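Local coordinates for protein chlorella virus DNA ligase-adenylate (Chlorella virus, PDB 1FVI) that probably seals nicks in duplex DNA with ATP and a divalent metal, and is captured here as the covalent enzyme-adenylate intermediate, at residues 1-9 and 33-43; 100-111 and 165-173. The protein carries 1 engineered substitution. One frame throughout, in Å; residues are numbered along the deposited sequence.

Interaction 1: 1-9 and 33-43; sequences AITKPLLAA and VKQTQMLSRTF. With SO4 (sulfate ion), chain B.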
loop_
_atom_site.group_PDB
_atom_site.type_symbol
_atom_site.label_atom_id
_atom_site.label_comp_id
_atom_site.label_asym_id
_atom_site.label_seq_id
_atom_site.Cartn_x
_atom_site.Cartn_y
_atom_site.Cartn_z
ATOM N N ALA A 1 -24.674 7.172 3.081
ATOM C CA ALA A 1 -24.367 8.059 1.957
ATOM C C ALA A 1 -23.063 8.831 2.194
ATOM O O ALA A 1 -22.745 9.217 3.319
ATOM C CB ALA A 1 -25.531 9.023 1.689
ATOM N N ILE A 2 -22.347 9.089 1.107
ATOM C CA ILE A 2 -21.061 9.777 1.138
ATOM C C ILE A 2 -21.118 11.078 0.317
ATOM O O ILE A 2 -21.450 11.062 -0.863
ATOM C CB ILE A 2 -19.957 8.803 0.572
ATOM C CG1 ILE A 2 -19.802 7.576 1.486
ATOM C CG2 ILE A 2 -18.627 9.510 0.364
ATOM C CD1 ILE A 2 -18.620 6.659 1.121
ATOM N N THR A 3 -20.790 12.207 0.934
ATOM C CA THR A 3 -20.825 13.474 0.214
ATOM C C THR A 3 -19.502 13.866 -0.436
ATOM O O THR A 3 -19.481 14.630 -1.399
ATOM C CB THR A 3 -21.346 14.651 1.105
ATOM O OG1 THR A 3 -20.442 14.892 2.191
ATOM C CG2 THR A 3 -22.740 14.335 1.655
ATOM N N LYS A 4 -18.401 13.380 0.129
ATOM C CA LYS A 4 -17.046 13.639 -0.383
ATOM C C LYS A 4 -16.121 12.696 0.380
ATOM O O LYS A 4 -16.411 12.333 1.522
ATOM C CB LYS A 4 -16.628 15.114 -0.209
ATOM C CG LYS A 4 -16.634 15.635 1.204
ATOM C CD LYS A 4 -16.326 17.114 1.240
ATOM C CE LYS A 4 -17.402 17.885 0.499
ATOM N NZ LYS A 4 -17.166 19.363 0.475
ATOM N N PRO A 5 -14.996 12.283 -0.227
ATOM C CA PRO A 5 -14.129 11.365 0.510
ATOM C C PRO A 5 -13.451 11.859 1.792
ATOM O O PRO A 5 -13.328 13.061 2.061
ATOM C CB PRO A 5 -13.137 10.901 -0.562
ATOM C CG PRO A 5 -12.999 12.073 -1.407
ATOM C CD PRO A 5 -14.428 12.578 -1.552
ATOM N N LEU A 6 -13.105 10.885 2.620
ATOM C CA LEU A 6 -12.401 11.116 3.870
ATOM C C LEU A 6 -10.918 11.334 3.494
ATOM O O LEU A 6 -10.324 10.525 2.768
ATOM C CB LEU A 6 -12.514 9.868 4.755
ATOM C CG LEU A 6 -12.253 9.867 6.270
ATOM C CD1 LEU A 6 -11.849 8.454 6.664
ATOM C CD2 LEU A 6 -11.194 10.866 6.715
ATOM N N LEU A 7 -10.345 12.446 3.940
ATOM C CA LEU A 7 -8.945 12.730 3.665
ATOM C C LEU A 7 -8.122 12.709 4.954
ATOM O O LEU A 7 -8.660 12.741 6.062
ATOM C CB LEU A 7 -8.805 14.043 2.898
ATOM C CG LEU A 7 -9.570 14.013 1.573
ATOM C CD1 LEU A 7 -9.487 15.376 0.912
ATOM C CD2 LEU A 7 -9.013 12.912 0.648
ATOM N N ALA A 8 -6.812 12.588 4.798
ATOM C CA ALA A 8 -5.908 12.491 5.930
ATOM C C ALA A 8 -5.084 13.720 6.280
ATOM O O ALA A 8 -4.770 14.567 5.440
ATOM C CB ALA A 8 -4.946 11.283 5.717
ATOM N N ALA A 9 -4.786 13.822 7.562
ATOM C CA ALA A 9 -3.910 14.860 8.046
ATOM C C ALA A 9 -2.514 14.184 8.018
ATOM O O ALA A 9 -2.399 12.953 7.952
ATOM C CB ALA A 9 -4.298 15.252 9.466
ATOM N N VAL A 33 -14.788 5.651 -4.897
ATOM C CA VAL A 33 -15.884 5.340 -4.020
ATOM C C VAL A 33 -17.074 4.865 -4.839
ATOM O O VAL A 33 -17.355 5.378 -5.922
ATOM C CB VAL A 33 -16.305 6.568 -3.204
ATOM C CG1 VAL A 33 -17.528 6.237 -2.344
ATOM C CG2 VAL A 33 -15.153 7.051 -2.334
ATOM N N LYS A 34 -17.747 3.854 -4.311
ATOM C CA LYS A 34 -18.943 3.291 -4.927
ATOM C C LYS A 34 -20.181 4.030 -4.432
ATOM O O LYS A 34 -20.589 3.904 -3.274
ATOM C CB LYS A 34 -19.061 1.800 -4.594
ATOM C CG LYS A 34 -20.404 1.186 -4.897
ATOM C CD LYS A 34 -20.798 1.388 -6.327
ATOM C CE LYS A 34 -22.224 0.907 -6.539
ATOM N NZ LYS A 34 -22.416 -0.529 -6.176
ATOM N N GLN A 35 -20.733 4.847 -5.311
ATOM C CA GLN A 35 -21.938 5.592 -5.016
ATOM C C GLN A 35 -22.737 5.647 -6.316
ATOM O O GLN A 35 -22.524 6.541 -7.147
ATOM C CB GLN A 35 -21.602 6.991 -4.507
ATOM C CG GLN A 35 -22.800 7.717 -3.939
ATOM C CD GLN A 35 -22.440 8.552 -2.745
ATOM O OE1 GLN A 35 -22.108 9.722 -2.876
ATOM N NE2 GLN A 35 -22.495 7.951 -1.570
ATOM N N THR A 36 -23.584 4.622 -6.494
ATOM C CA THR A 36 -24.445 4.410 -7.660
ATOM C C THR A 36 -23.564 3.795 -8.753
ATOM O O THR A 36 -23.934 2.816 -9.395
ATOM C CB THR A 36 -25.125 5.722 -8.136
ATOM O OG1 THR A 36 -25.622 6.444 -6.999
ATOM C CG2 THR A 36 -26.302 5.416 -9.074
ATOM N N GLN A 37 -22.387 4.389 -8.939
ATOM C CA GLN A 37 -21.364 3.934 -9.875
ATOM C C GLN A 37 -20.008 4.318 -9.254
ATOM O O GLN A 37 -19.974 4.966 -8.205
ATOM C CB GLN A 37 -21.519 4.607 -11.230
ATOM C CG GLN A 37 -21.352 6.111 -11.215
ATOM C CD GLN A 37 -21.470 6.724 -12.598
ATOM O OE1 GLN A 37 -21.850 7.888 -12.737
ATOM N NE2 GLN A 37 -21.125 5.950 -13.631
ATOM N N MET A 38 -18.899 3.912 -9.874
ATOM C CA MET A 38 -17.582 4.263 -9.338
ATOM C C MET A 38 -17.227 5.720 -9.614
ATOM O O MET A 38 -17.291 6.191 -10.754
ATOM C CB MET A 38 -16.486 3.337 -9.856
ATOM C CG MET A 38 -16.681 1.884 -9.471
ATOM S SD MET A 38 -17.159 1.565 -7.739
ATOM C CE MET A 38 -15.624 1.764 -6.856
ATOM N N LEU A 39 -16.917 6.432 -8.533
ATOM C CA LEU A 39 -16.563 7.846 -8.566
ATOM C C LEU A 39 -15.097 8.033 -8.146
ATOM O O LEU A 39 -14.528 7.204 -7.425
ATOM C CB LEU A 39 -17.466 8.617 -7.584
ATOM C CG LEU A 39 -18.909 9.047 -7.914
ATOM C CD1 LEU A 39 -19.599 8.127 -8.884
ATOM C CD2 LEU A 39 -19.706 9.164 -6.626
ATOM N N SER A 40 -14.482 9.107 -8.625
ATOM C CA SER A 40 -13.101 9.418 -8.254
ATOM C C SER A 40 -13.164 10.356 -7.029
ATOM O O SER A 40 -14.250 10.551 -6.451
ATOM C CB SER A 40 -12.369 10.082 -9.422
ATOM O OG SER A 40 -12.905 11.359 -9.682
ATOM N N ARG A 41 -12.025 10.928 -6.631
ATOM C CA ARG A 41 -11.995 11.825 -5.475
ATOM C C ARG A 41 -12.770 13.116 -5.677
ATOM O O ARG A 41 -13.237 13.711 -4.711
ATOM C CB ARG A 41 -10.565 12.131 -5.025
ATOM C CG ARG A 41 -9.724 12.928 -5.978
ATOM C CD ARG A 41 -8.325 13.107 -5.383
ATOM N NE ARG A 41 -8.269 14.158 -4.364
ATOM C CZ ARG A 41 -7.584 14.074 -3.228
ATOM N NH1 ARG A 41 -6.905 12.975 -2.942
ATOM N NH2 ARG A 41 -7.511 15.123 -2.419
ATOM N N THR A 42 -12.882 13.559 -6.926
ATOM C CA THR A 42 -13.645 14.762 -7.249
ATOM C C THR A 42 -15.127 14.383 -7.373
ATOM O O THR A 42 -15.973 15.206 -7.722
ATOM C CB THR A 42 -13.208 15.340 -8.581
ATOM O OG1 THR A 42 -13.589 14.442 -9.635
ATOM C CG2 THR A 42 -11.702 15.576 -8.582
ATOM N N PHE A 43 -15.404 13.103 -7.155
ATOM C CA PHE A 43 -16.744 12.553 -7.210
ATOM C C PHE A 43 -17.414 12.526 -8.576
ATOM O O PHE A 43 -18.640 12.428 -8.696
ATOM C CB PHE A 43 -17.631 13.158 -6.122
ATOM C CG PHE A 43 -17.708 12.311 -4.889
ATOM C CD1 PHE A 43 -16.651 11.463 -4.553
ATOM C CD2 PHE A 43 -18.866 12.286 -4.114
ATOM C CE1 PHE A 43 -16.749 10.600 -3.473
ATOM C CE2 PHE A 43 -18.973 11.421 -3.027
ATOM C CZ PHE A 43 -17.912 10.576 -2.707
HETATM S S SO4 B . -3.901 14.092 -0.563
HETATM O O1 SO4 B . -4.854 15.162 -0.834
HETATM O O2 SO4 B . -3.879 13.762 0.903
HETATM O O3 SO4 B . -2.460 14.454 -1.010
HETATM O O4 SO4 B . -4.273 12.856 -1.379
#
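Phe-43 and Ile-2 meet at about a right angle: the CG2 branch of the isoleucine presses on CZ of the ring at 3.3 Å. Ile-2 divides its branches. With CG2 anti to the backbone N (CG1 at chi1 -64°), that methyl goes to the phenylalanine, while CD1 reaches tip to tip for CG1 of Val-33, 3.7 Å away. A beta-branched residue with a long second arm can thus fill two hydrophobic sites at once. The Phe-43 ring is sandwiched. Leu-39 CD2 sits 4.0 Å above the centre of one face; CA of Lys-4 lies over the other, 4.1 Å from the ring centroid in a CH-pi contact. At the ring's edge, in its plane, CE2 approaches the carbonyl O of Ile-2 at 3.3 Å. Pro-5 arrives from the direction opposite to Phe-43 and sets CD against CE1 of the ring at 3.6 Å.

The strands 30-34 and 38-39 form a beta hairpin at the margin of a sheet of the adenylation domain, and a type I turn from Ser-40 to Phe-43 follows it. Phe-43 closes this turn with its backbone in the left-handed region (phi 67°), and its side chain points toward the N-terminal segment.

Farther along, Leu-7 crosses Arg-41 at about a right angle, CD1 being 3.9 Å from NH2 of the guanidinium. Arg-41 belongs to the AMP pocket. Its NH1 and NH2 donate to O4 and O1 of a sulfate, probably from the crystallisation liquor, each at 3.1 Å, and Lys-185, an AMP-binding residue, also bonds this ion. A flat, two-pronged cation suits such an oxyanion.

Interaction 2: 100-111 and 165-173; sequences VTDDPLKKYIDR and RKPDGKYKF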
loop_
_atom_site.group_PDB
_atom_site.type_symbol
_atom_site.label_atom_id
_atom_site.label_comp_id
_atom_site.label_asym_id
_atom_site.label_seq_id
_atom_site.Cartn_x
_atom_site.Cartn_y
_atom_site.Cartn_z
ATOM N N VAL A 100 -19.264 2.504 4.083
ATOM C CA VAL A 100 -20.198 3.239 4.920
ATOM C C VAL A 100 -21.521 2.529 5.189
ATOM O O VAL A 100 -21.966 2.549 6.324
ATOM C CB VAL A 100 -20.385 4.716 4.490
ATOM C CG1 VAL A 100 -21.571 5.378 5.252
ATOM C CG2 VAL A 100 -19.126 5.485 4.832
ATOM N N THR A 101 -22.126 1.869 4.199
ATOM C CA THR A 101 -23.401 1.154 4.422
ATOM C C THR A 101 -24.561 2.152 4.578
ATOM O O THR A 101 -25.424 2.247 3.711
ATOM C CB THR A 101 -23.306 0.158 5.663
ATOM O OG1 THR A 101 -22.869 -1.131 5.224
ATOM C CG2 THR A 101 -24.619 -0.001 6.405
ATOM N N ASP A 102 -24.554 2.921 5.660
ATOM C CA ASP A 102 -25.587 3.911 5.908
ATOM C C ASP A 102 -25.015 5.056 6.725
ATOM O O ASP A 102 -24.599 6.082 6.180
ATOM C CB ASP A 102 -26.776 3.268 6.656
ATOM C CG ASP A 102 -27.719 4.299 7.290
ATOM O OD1 ASP A 102 -28.094 4.118 8.466
ATOM O OD2 ASP A 102 -28.075 5.298 6.628
ATOM N N ASP A 103 -24.939 4.823 8.029
ATOM C CA ASP A 103 -24.484 5.793 9.007
ATOM C C ASP A 103 -22.981 6.026 9.071
ATOM O O ASP A 103 -22.248 5.200 9.599
ATOM C CB ASP A 103 -25.009 5.364 10.378
ATOM C CG ASP A 103 -24.587 6.291 11.489
ATOM O OD1 ASP A 103 -24.223 5.762 12.558
ATOM O OD2 ASP A 103 -24.626 7.529 11.303
ATOM N N PRO A 104 -22.513 7.185 8.566
ATOM C CA PRO A 104 -21.085 7.532 8.576
ATOM C C PRO A 104 -20.536 7.673 10.000
ATOM O O PRO A 104 -19.326 7.608 10.220
ATOM C CB PRO A 104 -21.046 8.864 7.818
ATOM C CG PRO A 104 -22.408 9.443 8.068
ATOM C CD PRO A 104 -23.299 8.239 7.900
ATOM N N LEU A 105 -21.433 7.853 10.967
ATOM C CA LEU A 105 -21.022 7.984 12.350
ATOM C C LEU A 105 -20.663 6.641 12.963
ATOM O O LEU A 105 -20.094 6.597 14.048
ATOM C CB LEU A 105 -22.096 8.694 13.173
ATOM C CG LEU A 105 -22.428 10.118 12.737
ATOM C CD1 LEU A 105 -23.497 10.658 13.653
ATOM C CD2 LEU A 105 -21.185 11.016 12.771
ATOM N N LYS A 106 -21.003 5.544 12.283
ATOM C CA LYS A 106 -20.640 4.219 12.777
ATOM C C LYS A 106 -19.106 4.189 12.898
ATOM O O LYS A 106 -18.404 4.665 12.008
ATOM C CB LYS A 106 -21.109 3.129 11.806
ATOM C CG LYS A 106 -20.569 1.742 12.146
ATOM C CD LYS A 106 -20.891 0.699 11.085
ATOM C CE LYS A 106 -22.349 0.279 11.111
ATOM N NZ LYS A 106 -22.478 -1.190 11.341
ATOM N N LYS A 107 -18.594 3.678 14.015
ATOM C CA LYS A 107 -17.144 3.611 14.253
ATOM C C LYS A 107 -16.377 2.827 13.194
ATOM O O LYS A 107 -16.835 1.780 12.736
ATOM C CB LYS A 107 -16.856 3.018 15.634
ATOM C CG LYS A 107 -17.514 3.790 16.772
ATOM C CD LYS A 107 -17.051 3.330 18.148
ATOM C CE LYS A 107 -17.432 1.885 18.410
ATOM N NZ LYS A 107 -16.822 1.376 19.670
ATOM N N TYR A 108 -15.193 3.327 12.843
ATOM C CA TYR A 108 -14.331 2.697 11.844
ATOM C C TYR A 108 -14.172 1.175 11.973
ATOM O O TYR A 108 -14.327 0.460 10.977
ATOM C CB TYR A 108 -12.956 3.377 11.806
ATOM C CG TYR A 108 -11.943 2.655 10.941
ATOM C CD1 TYR A 108 -12.203 2.394 9.592
ATOM C CD2 TYR A 108 -10.731 2.214 11.482
ATOM C CE1 TYR A 108 -11.272 1.707 8.803
ATOM C CE2 TYR A 108 -9.799 1.530 10.707
ATOM C CZ TYR A 108 -10.071 1.284 9.370
ATOM O OH TYR A 108 -9.134 0.650 8.588
ATOM N N ILE A 109 -13.854 0.677 13.171
ATOM C CA ILE A 109 -13.707 -0.768 13.361
ATOM C C ILE A 109 -14.975 -1.506 12.937
ATOM O O ILE A 109 -14.914 -2.635 12.445
ATOM C CB ILE A 109 -13.484 -1.170 14.846
ATOM C CG1 ILE A 109 -14.185 -0.194 15.795
ATOM C CG2 ILE A 109 -12.035 -1.408 15.137
ATOM C CD1 ILE A 109 -14.287 -0.718 17.208
ATOM N N ASP A 110 -16.120 -0.881 13.207
ATOM C CA ASP A 110 -17.418 -1.452 12.901
ATOM C C ASP A 110 -17.731 -1.482 11.410
ATOM O O ASP A 110 -18.331 -2.441 10.911
ATOM C CB ASP A 110 -18.489 -0.699 13.685
ATOM C CG ASP A 110 -18.379 -0.938 15.186
ATOM O OD1 ASP A 110 -17.833 -1.988 15.577
ATOM O OD2 ASP A 110 -18.835 -0.090 15.978
ATOM N N ARG A 111 -17.352 -0.425 10.699
ATOM C CA ARG A 111 -17.562 -0.377 9.253
ATOM C C ARG A 111 -16.673 -1.451 8.614
ATOM O O ARG A 111 -17.060 -2.076 7.642
ATOM C CB ARG A 111 -17.233 1.017 8.692
ATOM C CG ARG A 111 -18.062 2.151 9.327
ATOM C CD ARG A 111 -18.017 3.452 8.531
ATOM N NE ARG A 111 -16.664 3.930 8.261
ATOM C CZ ARG A 111 -15.953 4.709 9.073
ATOM N NH1 ARG A 111 -16.455 5.117 10.229
ATOM N NH2 ARG A 111 -14.722 5.068 8.733
ATOM N N ARG A 165 -5.528 5.105 11.635
ATOM C CA ARG A 165 -6.899 5.426 12.014
ATOM C C ARG A 165 -7.243 5.040 13.445
ATOM O O ARG A 165 -6.836 3.976 13.939
ATOM C CB ARG A 165 -7.901 4.710 11.101
ATOM C CG ARG A 165 -7.815 5.034 9.622
ATOM C CD ARG A 165 -9.205 5.085 9.020
ATOM N NE ARG A 165 -9.233 4.694 7.613
ATOM C CZ ARG A 165 -10.319 4.754 6.838
ATOM N NH1 ARG A 165 -11.474 5.209 7.316
ATOM N NH2 ARG A 165 -10.280 4.277 5.603
ATOM N N LYS A 166 -7.997 5.905 14.125
ATOM C CA LYS A 166 -8.463 5.559 15.464
ATOM C C LYS A 166 -9.671 4.620 15.214
ATOM O O LYS A 166 -10.381 4.751 14.213
ATOM C CB LYS A 166 -8.820 6.808 16.295
ATOM C CG LYS A 166 -10.041 7.573 15.878
ATOM C CD LYS A 166 -10.102 8.873 16.678
ATOM C CE LYS A 166 -11.488 9.515 16.641
ATOM N NZ LYS A 166 -11.527 10.885 17.261
ATOM N N PRO A 167 -9.827 3.589 16.053
ATOM C CA PRO A 167 -10.892 2.587 15.975
ATOM C C PRO A 167 -12.300 3.151 15.930
ATOM O O PRO A 167 -13.151 2.672 15.182
ATOM C CB PRO A 167 -10.682 1.785 17.250
ATOM C CG PRO A 167 -9.229 1.888 17.481
ATOM C CD PRO A 167 -8.944 3.321 17.199
ATOM N N ASP A 168 -12.537 4.167 16.749
ATOM C CA ASP A 168 -13.842 4.799 16.857
ATOM C C ASP A 168 -14.114 5.917 15.862
ATOM O O ASP A 168 -15.174 6.538 15.904
ATOM C CB ASP A 168 -14.068 5.298 18.290
ATOM C CG ASP A 168 -13.041 6.326 18.723
ATOM O OD1 ASP A 168 -11.835 6.119 18.451
ATOM O OD2 ASP A 168 -13.439 7.339 19.345
ATOM N N GLY A 169 -13.189 6.143 14.940
ATOM C CA GLY A 169 -13.384 7.200 13.958
ATOM C C GLY A 169 -14.591 7.053 13.035
ATOM O O GLY A 169 -14.953 5.971 12.578
ATOM N N LYS A 170 -15.197 8.185 12.730
ATOM C CA LYS A 170 -16.359 8.236 11.866
ATOM C C LYS A 170 -15.853 8.438 10.454
ATOM O O LYS A 170 -14.657 8.644 10.235
ATOM C CB LYS A 170 -17.219 9.453 12.220
ATOM C CG LYS A 170 -17.139 9.879 13.677
ATOM C CD LYS A 170 -15.881 10.694 13.956
ATOM C CE LYS A 170 -15.255 10.322 15.281
ATOM N NZ LYS A 170 -13.942 10.978 15.408
ATOM N N TYR A 171 -16.766 8.372 9.492
ATOM C CA TYR A 171 -16.409 8.641 8.112
ATOM C C TYR A 171 -16.658 10.143 7.940
ATOM O O TYR A 171 -17.805 10.586 7.796
ATOM C CB TYR A 171 -17.270 7.832 7.120
ATOM C CG TYR A 171 -16.716 7.915 5.721
ATOM C CD1 TYR A 171 -16.027 6.842 5.159
ATOM C CD2 TYR A 171 -16.798 9.102 4.987
ATOM C CE1 TYR A 171 -15.432 6.957 3.899
ATOM C CE2 TYR A 171 -16.200 9.219 3.739
ATOM C CZ TYR A 171 -15.522 8.147 3.201
ATOM O OH TYR A 171 -14.930 8.273 1.965
ATOM N N LYS A 172 -15.586 10.920 8.001
ATOM C CA LYS A 172 -15.669 12.370 7.868
ATOM C C LYS A 172 -15.754 12.806 6.410
ATOM O O LYS A 172 -14.978 12.344 5.572
ATOM C CB LYS A 172 -14.456 13.031 8.543
ATOM C CG LYS A 172 -14.503 14.560 8.585
ATOM C CD LYS A 172 -13.293 15.119 9.300
ATOM C CE LYS A 172 -13.253 16.630 9.216
ATOM N NZ LYS A 172 -12.101 17.217 9.953
ATOM N N PHE A 173 -16.699 13.696 6.106
ATOM C CA PHE A 173 -16.856 14.198 4.740
ATOM C C PHE A 173 -15.895 15.377 4.593
ATOM O O PHE A 173 -16.302 16.527 4.461
ATOM C CB PHE A 173 -18.310 14.616 4.479
ATOM C CG PHE A 173 -19.310 13.508 4.717
ATOM C CD1 PHE A 173 -20.587 13.788 5.176
ATOM C CD2 PHE A 173 -18.984 12.183 4.440
ATOM C CE1 PHE A 173 -21.532 12.758 5.345
ATOM C CE2 PHE A 173 -19.916 11.147 4.605
ATOM C CZ PHE A 173 -21.193 11.439 5.057
HETATM O O HOH W 1 -12.651 6.411 9.822
#
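The N-terminal turn of helix 108-121, with Tyr-108 and Ile-109, packs on the type I turn 166-169. With Lys-107 at the N-cap, the early amides need outside acceptors: Ile-109 N bonds Pro-167 O in the carbonyl plane (2.9 Å), while Tyr-108 N makes a weak, bent bond to Gly-169 O (2.7 Å). The Tyr-108 ring, its CG anti to the backbone N (chi1 172°), carries the guanidinium of Arg-165 flat on one face, centres 4.4 Å apart and planes at 11°; CD of that arginine lies over the ring centre.

Arg-165 ends strand 162-165, probably nucleotidyltransferase motif IV of the adenylation domain, and its side chain lies about 4 Å from AMP. Arg-111 crosses it nearly at right angles. The two like charges are bridged by Asp-98, which forms a salt bridge with each, and by a water accepting from both. Arg-111 NH1 binds two loop carbonyls, Lys-106 O at 2.7 Å and Gly-169 O at 2.9 Å, using both its N-H groups.

Toward the other end, Tyr-171 N gives an almost straight bond to Pro-104 O (2.8 Å), and Val-100 CG2 rests 3.4 Å from Tyr-171 CD1; the phenol OH is hydrogen-bonded to Asp-64.

From the N terminus the chain runs without regular structure over most of residues 1-9, passes strand 21-25 and enters the hairpin of strands 30-34 and 38-39, where 33-43 meets it and interaction 1 closes a loop of 23 residues. Interaction 2 opens only later, after strand 92-99, and closes a wider loop of 53 residues that holds most of helix 108-121, strands 131-135 and 139-141, helix 144-156 and most of strand 162-165. The two are therefore in series, neither nested nor crossed. They nevertheless touch: Leu-6 N probably donates to Tyr-171 OH, and Thr-3 packs on Phe-173. The N-terminal segment thus links both sheets of the adenylation domain.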